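Local coordinates for Pli0006 protein (Listeria innocua, PDB 3OP9) that probably binds DNA through an XRE-type helix-turn-helix domain and is likely to act as a transcriptional regulator, at residues A[86-89]-A[90-93]; A[92-95]-A[96-99]; A[101-104]-A[105-109]. One frame throughout, in Å; residues are numbered along the deposited sequence. Where two conformers were deposited one is given.

Contact 1 of 3, residues A[86-89]-A[90-93]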
# COMPACT_ATOMS: atom_id res chain seq x y z
N TRP A 86 6.50 5.62 13.35
CA TRP A 86 5.67 5.21 14.50
C TRP A 86 4.28 4.73 14.05
O TRP A 86 3.78 3.66 14.47
CB TRP A 86 5.52 6.38 15.51
CG TRP A 86 4.65 6.00 16.66
CD1 TRP A 86 5.01 5.24 17.75
CD2 TRP A 86 3.26 6.31 16.84
NE1 TRP A 86 3.92 5.06 18.59
CE2 TRP A 86 2.84 5.71 18.05
CE3 TRP A 86 2.32 7.01 16.08
CZ2 TRP A 86 1.53 5.81 18.53
CZ3 TRP A 86 1.01 7.12 16.57
CH2 TRP A 86 0.65 6.51 17.77
N LEU A 87 3.68 5.48 13.15
CA LEU A 87 2.35 5.13 12.67
C LEU A 87 2.39 3.75 11.97
O LEU A 87 1.55 2.88 12.19
CB LEU A 87 1.89 6.23 11.71
CG LEU A 87 0.42 6.31 11.32
CD1 LEU A 87 -0.46 6.26 12.57
CD2 LEU A 87 0.15 7.59 10.51
N LEU A 88 3.39 3.57 11.13
CA LEU A 88 3.59 2.27 10.46
C LEU A 88 3.76 1.13 11.46
O LEU A 88 3.25 0.02 11.24
CB LEU A 88 4.82 2.36 9.53
CG LEU A 88 5.27 1.01 8.90
CD1 LEU A 88 4.23 0.56 7.92
CD2 LEU A 88 6.70 1.07 8.23
N SER A 89 4.47 1.39 12.55
CA SER A 89 4.72 0.40 13.59
C SER A 89 3.44 -0.10 14.26
O SER A 89 3.45 -1.16 14.86
CB SER A 89 5.67 0.96 14.67
OG SER A 89 4.95 1.76 15.61
N LEU A 90 2.34 0.66 14.18
CA LEU A 90 1.09 0.19 14.79
C LEU A 90 0.58 -1.07 14.11
O LEU A 90 -0.19 -1.84 14.69
CB LEU A 90 0.02 1.28 14.78
CG LEU A 90 0.41 2.52 15.63
CD1 LEU A 90 -0.75 3.53 15.59
CD2 LEU A 90 0.72 2.17 17.11
N ASN A 91 1.03 -1.30 12.88
CA ASN A 91 0.59 -2.49 12.15
C ASN A 91 1.16 -3.78 12.71
O ASN A 91 0.68 -4.87 12.40
CB ASN A 91 0.91 -2.34 10.66
CG ASN A 91 0.03 -1.30 10.01
OD1 ASN A 91 -1.18 -1.49 9.90
ND2 ASN A 91 0.61 -0.19 9.61
N LEU A 92 2.17 -3.66 13.56
CA LEU A 92 2.70 -4.82 14.27
C LEU A 92 1.87 -5.26 15.49
O LEU A 92 2.04 -6.39 15.97
CB LEU A 92 4.11 -4.51 14.79
CG LEU A 92 5.30 -4.72 13.86
CD1 LEU A 92 5.10 -4.06 12.51
CD2 LEU A 92 6.53 -4.15 14.54
N ARG A 93 0.98 -4.39 15.96
CA ARG A 93 0.29 -4.64 17.23
C ARG A 93 -0.86 -5.60 17.07
O ARG A 93 -1.48 -5.64 16.02
CB ARG A 93 -0.26 -3.33 17.79
CG ARG A 93 0.79 -2.26 17.89
CD ARG A 93 1.79 -2.60 18.97
NE ARG A 93 1.80 -1.54 19.97
CZ ARG A 93 2.30 -0.33 19.74
NH1 ARG A 93 2.84 -0.05 18.55
NH2 ARG A 93 2.27 0.59 20.69
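Near the C-terminal end of helix 81-89, Leu90 folds back onto Trp86. Leu90 CD1 lies over one face of the indole, 4.3 Å from the centroid of the six-membered ring and 25° off its normal, a CH-pi contact. With CG anti to the backbone N (chi1 178°), Trp86 lies alongside the following turn, where the leucine meets its benzo half. Leu90 CD1 also touches Leu87 CD1 at 4.1 Å. The backbone bonds change their spacing here: Leu90 N bonds Leu87 O at 3.1 Å and Trp86 O only weakly, after which Asn91 N and Leu92 N take i-3 carbonyls, the tightening of a 3-10-like turn. Two side chains reinforce it. Asn91 ND2 bonds Leu88 O at 3.1 Å, tilted 26° from the carbonyl plane and on the same face as Asn91 N, so one oxygen receives two donors of one residue. Ser89 OG turns back to Trp86 O at a very short 2.5 Å, in the carbonyl plane and on a lone pair. Trp86 also packs on Ile101 of the third subunit, while the guanidinium of Arg93 forms a salt bridge with Glu109 of that same subunit.

Contact 2 of 3, residues A[92-95]-A[96-99]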
# COMPACT_ATOMS: atom_id res chain seq x y z
N LEU A 92 2.17 -3.66 13.56
CA LEU A 92 2.70 -4.82 14.27
C LEU A 92 1.87 -5.26 15.49
O LEU A 92 2.04 -6.39 15.97
CB LEU A 92 4.11 -4.51 14.79
CG LEU A 92 5.30 -4.72 13.86
CD1 LEU A 92 5.10 -4.06 12.51
CD2 LEU A 92 6.53 -4.15 14.54
N ARG A 93 0.98 -4.39 15.96
CA ARG A 93 0.29 -4.64 17.23
C ARG A 93 -0.86 -5.60 17.07
O ARG A 93 -1.48 -5.64 16.02
CB ARG A 93 -0.26 -3.33 17.79
CG ARG A 93 0.79 -2.26 17.89
CD ARG A 93 1.79 -2.60 18.97
NE ARG A 93 1.80 -1.54 19.97
CZ ARG A 93 2.30 -0.33 19.74
NH1 ARG A 93 2.84 -0.05 18.55
NH2 ARG A 93 2.27 0.59 20.69
N SER A 94 -1.19 -6.33 18.14
CA SER A 94 -2.32 -7.24 18.09
C SER A 94 -3.57 -6.42 18.06
O SER A 94 -3.56 -5.26 18.46
CB SER A 94 -2.34 -8.11 19.35
OG SER A 94 -2.61 -7.31 20.48
N GLU A 95 -4.67 -7.02 17.63
CA GLU A 95 -5.92 -6.31 17.60
C GLU A 95 -6.35 -5.89 19.01
O GLU A 95 -6.98 -4.85 19.20
CB GLU A 95 -6.98 -7.24 17.00
CG GLU A 95 -8.37 -6.82 17.33
CD GLU A 95 -9.43 -7.56 16.54
OE1 GLU A 95 -9.10 -8.10 15.45
OE2 GLU A 95 -10.58 -7.55 17.01
N GLU A 96 -6.01 -6.71 20.01
CA GLU A 96 -6.37 -6.37 21.39
C GLU A 96 -5.65 -5.08 21.81
O GLU A 96 -6.24 -4.22 22.49
CB GLU A 96 -6.01 -7.54 22.33
CG GLU A 96 -6.95 -8.75 22.19
CD GLU A 96 -6.89 -9.44 20.81
OE1 GLU A 96 -5.77 -9.62 20.25
OE2 GLU A 96 -7.97 -9.79 20.27
N GLU A 97 -4.40 -4.92 21.41
CA GLU A 97 -3.62 -3.72 21.80
C GLU A 97 -4.06 -2.49 21.02
O GLU A 97 -4.12 -1.38 21.57
CB GLU A 97 -2.11 -3.93 21.60
CG GLU A 97 -1.50 -4.94 22.57
CD GLU A 97 -1.67 -4.53 24.03
OE1 GLU A 97 -1.35 -3.37 24.36
OE2 GLU A 97 -2.16 -5.36 24.83
N ILE A 98 -4.40 -2.67 19.76
CA ILE A 98 -4.95 -1.56 18.99
C ILE A 98 -6.30 -1.13 19.53
O ILE A 98 -6.60 0.05 19.61
CB ILE A 98 -5.12 -1.98 17.50
CG1 ILE A 98 -3.75 -2.23 16.90
CG2 ILE A 98 -5.90 -0.89 16.71
CD1 ILE A 98 -2.88 -1.00 16.84
N ALA A 99 -7.13 -2.08 19.94
CA ALA A 99 -8.41 -1.73 20.53
C ALA A 99 -8.22 -0.84 21.79
O ALA A 99 -9.02 0.09 22.03
CB ALA A 99 -9.18 -3.01 20.88
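Ser94 caps the N-terminus of helix 95-111, its hydroxyl oxygen accepting from Glu97 N. The Ser94 OG to Glu97 N distance is 3.1 Å and the angle at the hydrogen is 153°, the geometry of an N-cap side chain. A chi1 of 67° sets OG between the backbone N and the carbonyl carbon, where it can turn to the first helical turn. OG also lies 3.3 Å from Glu97 CG, so the methylene part of that glutamate flanks the cap. Glu97 has CG beside its own backbone N and a second bend at chi2; its carboxylate does not return to the serine, so the capping is one-sided and not a full capping box. The main chain takes over at once: Ile98 N reaches Ser94 O at 3.0 Å and Ala99 N reaches Glu95 O at 2.9 Å.

Ile98, in the first turn of the helix, leans back over the cap to Arg93, the residue before it, with Ile98 CD1 3.6 Å from Arg93 CB and the two side chains crossing at about a right angle. These are the N' and N4 positions of a hydrophobic staple, here with an arginine's methylenes as one half. Ile98 CG1 stands beside its backbone N, and a chi2 of -64° folds CD1 toward those methylenes. Glu95 and Glu96 part by their torsions: Glu95 is extended, whereas Glu96 is bent at chi2. Their carboxylate planes are almost parallel, and Glu95 OE2 and Glu96 OE2 remain 4.7 Å from each other, a like-charge proximity.

The loop thus joins helix 81-89 to helix 95-111 at a subunit junction: Ser94 N bonds Glu20 of the second subunit, while Ile98 packs on Trp86 and Ala99 on Leu83, both in helix 81-89 of the third subunit.

Contact 3 of 3, residues A[101-104]-A[105-109]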
# COMPACT_ATOMS: atom_id res chain seq x y z
N ILE A 101 -5.64 1.18 22.44
CA ILE A 101 -5.14 2.49 22.00
C ILE A 101 -6.28 3.33 21.48
O ILE A 101 -6.36 4.54 21.75
CB ILE A 101 -4.05 2.34 20.94
CG1 ILE A 101 -2.77 1.82 21.61
CG2 ILE A 101 -3.79 3.65 20.28
CD1 ILE A 101 -1.75 1.23 20.61
N LYS A 102 -7.16 2.70 20.70
CA LYS A 102 -8.34 3.44 20.19
C LYS A 102 -9.20 3.99 21.32
O LYS A 102 -9.68 5.13 21.25
CB LYS A 102 -9.19 2.52 19.31
CG LYS A 102 -10.46 3.20 18.74
CD LYS A 102 -11.19 2.23 17.80
CE LYS A 102 -12.42 2.90 17.15
NZ LYS A 102 -13.44 3.33 18.18
N ILE A 103 -9.44 3.18 22.35
CA ILE A 103 -10.22 3.69 23.50
C ILE A 103 -9.52 4.84 24.20
O ILE A 103 -10.14 5.82 24.62
CB ILE A 103 -10.50 2.57 24.48
CG1 ILE A 103 -11.43 1.57 23.79
CG2 ILE A 103 -11.17 3.12 25.80
CD1 ILE A 103 -11.42 0.16 24.48
N LEU A 104 -8.21 4.71 24.36
CA LEU A 104 -7.44 5.75 25.05
C LEU A 104 -7.56 7.07 24.29
O LEU A 104 -7.83 8.12 24.85
CB LEU A 104 -5.96 5.32 25.10
CG LEU A 104 -5.00 6.38 25.67
CD1 LEU A 104 -5.38 6.70 27.12
CD2 LEU A 104 -3.57 5.89 25.64
N VAL A 105 -7.30 7.00 22.99
CA VAL A 105 -7.29 8.20 22.18
C VAL A 105 -8.67 8.78 22.05
O VAL A 105 -8.83 9.99 22.20
CB VAL A 105 -6.69 7.91 20.77
CG1 VAL A 105 -6.94 9.14 19.83
CG2 VAL A 105 -5.20 7.56 20.92
N ASP A 106 -9.69 7.93 21.80
CA ASP A 106 -11.09 8.43 21.73
C ASP A 106 -11.50 9.11 23.05
O ASP A 106 -12.20 10.14 23.07
CB ASP A 106 -12.11 7.31 21.46
CG ASP A 106 -12.10 6.79 20.02
OD1 ASP A 106 -11.51 7.43 19.13
OD2 ASP A 106 -12.71 5.73 19.79
N THR A 107 -11.13 8.49 24.16
CA THR A 107 -11.51 9.03 25.46
C THR A 107 -10.90 10.39 25.65
O THR A 107 -11.57 11.33 26.06
CB THR A 107 -11.03 8.09 26.60
OG1 THR A 107 -11.74 6.86 26.48
CG2 THR A 107 -11.32 8.70 27.98
N VAL A 108 -9.62 10.51 25.36
CA VAL A 108 -8.95 11.77 25.62
C VAL A 108 -9.54 12.83 24.69
O VAL A 108 -9.78 13.96 25.10
CB VAL A 108 -7.42 11.63 25.43
CG1 VAL A 108 -6.77 13.00 25.40
CG2 VAL A 108 -6.82 10.76 26.54
N GLU A 109 -9.80 12.47 23.44
CA GLU A 109 -10.43 13.42 22.52
C GLU A 109 -11.80 13.84 22.98
O GLU A 109 -12.19 15.01 22.79
CB GLU A 109 -10.54 12.83 21.10
CG GLU A 109 -9.23 12.74 20.41
CD GLU A 109 -9.34 12.21 18.99
OE1 GLU A 109 -10.46 11.89 18.54
OE2 GLU A 109 -8.29 12.09 18.34
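Lys102 arches over Asp106, one turn farther along helix 95-111, and closes a salt bridge with it: Lys102 NZ to Asp106 OD2 is 3.0 Å, the oxygen being met nearly along its C-O axis. The lysine runs extended from CG to CE and bends only at its last torsion, chi4 -61°, which turns the ammonium group toward the carboxylate. Lower down, Lys102 CG also approaches Asp106 OD2, at 3.5 Å, so aliphatic chain and charged end both border the same oxygen.

On a neighbouring strip of the helix, Thr107 OG1 donates to Ile103 O at 2.7 Å. With OG1 beside the backbone N (chi1 -65°), the hydroxyl faces the preceding turn. Ile103 O is gripped twice, because Thr107 N bonds it as well at 2.9 Å, and the two donors come from opposite faces of the carbonyl plane. Apolar neighbours meet more loosely: Ile101 CG2 and Val105 CG2 are 4.2 Å apart, and Leu104 CD1 and Val108 CG2 4.3 Å. Leu104 and Val108 also pack on Val108 and Leu104 of the third subunit, a reciprocal pairing across the interface. The ion pair and the threonine bond follow the i to i+4 spacing of any alpha-helix; what marks this one as an interface helix is that Ile101, Leu104 and Val108 all pack on the third subunit.

How the contacts relate
The three contacts follow one another along the C-terminal helical hairpin. Contact 1 closes helix 81-89, contact 2 opens helix 95-111, and contact 3 continues along it. Centres of contacts 1 and 2 lie about 9 Å apart; they share Leu92 and Arg93, and Leu90 O comes within 3.5 Å of Ile98 CD1. Contact 3 is centred about 14 Å from contact 2 and about 17 Å from contact 1, yet Arg93 NH2 reaches to 4.1 Å from Ile101 CD1, packing the loop arginine against the later turn. All three adjoin the third subunit, and contacts 1 and 2 also the second, consistent with a hairpin that takes part in assembly; DNA binding probably falls to the helix-turn-helix domain.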